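Local coordinates for protein thioredoxin (Thermosipho africanus, PDB 6MOS) that probably acts as a thiol-disulfide oxidoreductase of the thioredoxin family, passing electrons through the reversible disulfide of its CxxC motif, at residues V82-K87 with S101-T106. Residues are numbered along the deposited sequence; the frame is centred on the assembly and turned at random.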
loop_
_atom_site.group_PDB
_atom_site.type_symbol
_atom_site.label_atom_id
_atom_site.label_comp_id
_atom_site.label_asym_id
_atom_site.label_seq_id
_atom_site.Cartn_x
_atom_site.Cartn_y
_atom_site.Cartn_z
ATOM N N VAL A 82 -0.349 3.256 -2.341
ATOM C CA VAL A 82 0.002 2.380 -1.228
ATOM C C VAL A 82 -0.185 3.166 0.058
ATOM O O VAL A 82 0.337 4.276 0.192
ATOM C CB VAL A 82 1.445 1.850 -1.339
ATOM C CG1 VAL A 82 1.787 1.025 -0.112
ATOM C CG2 VAL A 82 1.601 1.000 -2.582
ATOM N N ILE A 83 -0.940 2.603 1.003
ATOM C CA ILE A 83 -1.113 3.230 2.305
ATOM C C ILE A 83 -0.631 2.233 3.345
ATOM O O ILE A 83 -1.064 1.078 3.343
ATOM C CB ILE A 83 -2.575 3.641 2.561
ATOM C CG1 ILE A 83 -3.057 4.626 1.487
ATOM C CG2 ILE A 83 -2.719 4.304 3.924
ATOM C CD1 ILE A 83 -4.434 5.188 1.767
ATOM N N ILE A 84 0.309 2.653 4.189
ATOM C CA ILE A 84 0.745 1.852 5.327
ATOM C C ILE A 84 0.005 2.348 6.562
ATOM O O ILE A 84 -0.063 3.558 6.810
ATOM C CB ILE A 84 2.272 1.931 5.507
ATOM C CG1 ILE A 84 2.970 1.546 4.194
ATOM C CG2 ILE A 84 2.712 1.018 6.634
ATOM C CD1 ILE A 84 4.473 1.750 4.206
ATOM N N LEU A 85 -0.581 1.427 7.322
ATOM C CA LEU A 85 -1.359 1.807 8.489
ATOM C C LEU A 85 -0.927 0.997 9.699
ATOM O O LEU A 85 -0.388 -0.107 9.577
ATOM C CB LEU A 85 -2.869 1.616 8.271
ATOM C CG LEU A 85 -3.509 2.375 7.109
ATOM C CD1 LEU A 85 -3.642 1.465 5.897
ATOM C CD2 LEU A 85 -4.849 2.964 7.498
ATOM N N ASP A 86 -1.199 1.563 10.872
ATOM C CA ASP A 86 -1.015 0.886 12.148
ATOM C C ASP A 86 -2.171 1.288 13.049
ATOM O O ASP A 86 -2.332 2.475 13.348
ATOM C CB ASP A 86 0.323 1.262 12.782
ATOM C CG ASP A 86 0.600 0.501 14.061
ATOM O OD1 ASP A 86 -0.094 -0.505 14.322
ATOM O OD2 ASP A 86 1.517 0.911 14.801
ATOM N N LYS A 87 -2.969 0.311 13.478
ATOM C CA LYS A 87 -4.160 0.579 14.291
ATOM C C LYS A 87 -5.100 1.540 13.565
ATOM O O LYS A 87 -5.645 2.476 14.155
ATOM C CB LYS A 87 -3.778 1.121 15.675
ATOM C CG LYS A 87 -4.897 1.064 16.718
ATOM C CD LYS A 87 -5.157 2.440 17.338
ATOM C CE LYS A 87 -6.260 2.381 18.394
ATOM N NZ LYS A 87 -5.965 1.381 19.463
ATOM N N SER A 101 11.013 0.514 -3.458
ATOM C CA SER A 101 12.013 0.574 -2.392
ATOM C C SER A 101 11.627 1.567 -1.297
ATOM O O SER A 101 11.933 1.333 -0.119
ATOM C CB SER A 101 13.380 0.931 -2.975
ATOM O OG SER A 101 13.329 2.165 -3.658
ATOM N N GLU A 102 10.957 2.668 -1.657
ATOM C CA GLU A 102 10.491 3.619 -0.648
ATOM C C GLU A 102 9.518 2.963 0.316
ATOM O O GLU A 102 9.544 3.248 1.518
ATOM C CB GLU A 102 9.814 4.822 -1.297
ATOM C CG GLU A 102 10.641 5.558 -2.323
ATOM C CD GLU A 102 9.857 6.683 -2.951
ATOM O OE1 GLU A 102 9.034 7.302 -2.241
ATOM O OE2 GLU A 102 10.039 6.939 -4.156
ATOM N N VAL A 103 8.641 2.094 -0.195
ATOM C CA VAL A 103 7.684 1.404 0.662
ATOM C C VAL A 103 8.406 0.503 1.654
ATOM O O VAL A 103 8.115 0.512 2.856
ATOM C CB VAL A 103 6.680 0.605 -0.188
ATOM C CG1 VAL A 103 5.678 -0.124 0.714
ATOM C CG2 VAL A 103 5.967 1.543 -1.152
ATOM N N ILE A 104 9.359 -0.293 1.165
ATOM C CA ILE A 104 10.118 -1.159 2.063
ATOM C C ILE A 104 10.845 -0.329 3.107
ATOM O O ILE A 104 10.864 -0.673 4.299
ATOM C CB ILE A 104 11.095 -2.043 1.266
ATOM C CG1 ILE A 104 10.321 -3.004 0.364
ATOM C CG2 ILE A 104 11.995 -2.826 2.225
ATOM C CD1 ILE A 104 11.184 -3.711 -0.662
ATOM N N ASN A 105 11.452 0.782 2.678
ATOM C CA ASN A 105 12.218 1.606 3.604
ATOM C C ASN A 105 11.332 2.171 4.707
ATOM O O ASN A 105 11.742 2.223 5.872
ATOM C CB ASN A 105 12.915 2.727 2.842
ATOM C CG ASN A 105 14.178 3.176 3.521
ATOM O OD1 ASN A 105 14.254 4.296 4.033
ATOM N ND2 ASN A 105 15.180 2.298 3.547
ATOM N N THR A 106 10.110 2.591 4.363
ATOM C CA THR A 106 9.208 3.136 5.374
ATOM C C THR A 106 8.776 2.056 6.355
ATOM O O THR A 106 8.717 2.300 7.569
ATOM C CB THR A 106 7.987 3.781 4.710
ATOM O OG1 THR A 106 8.403 4.906 3.925
ATOM C CG2 THR A 106 6.982 4.248 5.750
#
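Ile-84 meets helix 100-115 end-on: its terminal CD1 lies against both Val-103 and Thr-106, one helical turn apart. CD1 packs on the methyl CG2 of Thr-106 at 3.9 Å and on CG1 of Val-103 at 4.1 Å, and it also brushes the carbonyl O of Val-103. An extended chain carries it there, CG1 of Ile-84 anti to the carbonyl carbon and chi2 at 173°. Two residues back on the same face of the strand, CG1 of Val-82 approaches CG1 of Val-103 to 4.1 Å. CG1 of Val-103 is thus shared by Val-82 and Ile-84, while Ile-83 and Leu-85 turn to the other face. No hydrogen bond crosses; the closest side-chain contacts are all between methyl groups. The axes run nearly parallel, 7° apart and 10.3 Å at closest approach, as expected of a helix lying along the sheet in the thioredoxin fold, here the C-terminal helix over strand 81-86 in the mixed sheet. Behind the first shell, Thr-106 turns its hydroxyl back to its own helix, where OG1 bonds to the carbonyl O of Glu-102 at 3.1 Å, 30° off the carbonyl plane. The backbone N of Thr-106 reaches that same oxygen from the opposite face. With OG1 held beside the backbone N, CG2 stands anti to that N and faces the isoleucine. A serine here has no CG2, and CD1 of Ile-84 would probably be left with a gap where the methyl packs. Phe-94 of strand 89-95 touches both Ile-84 and Thr-106, and Ile-48 of helix 39-55 packs on Val-103.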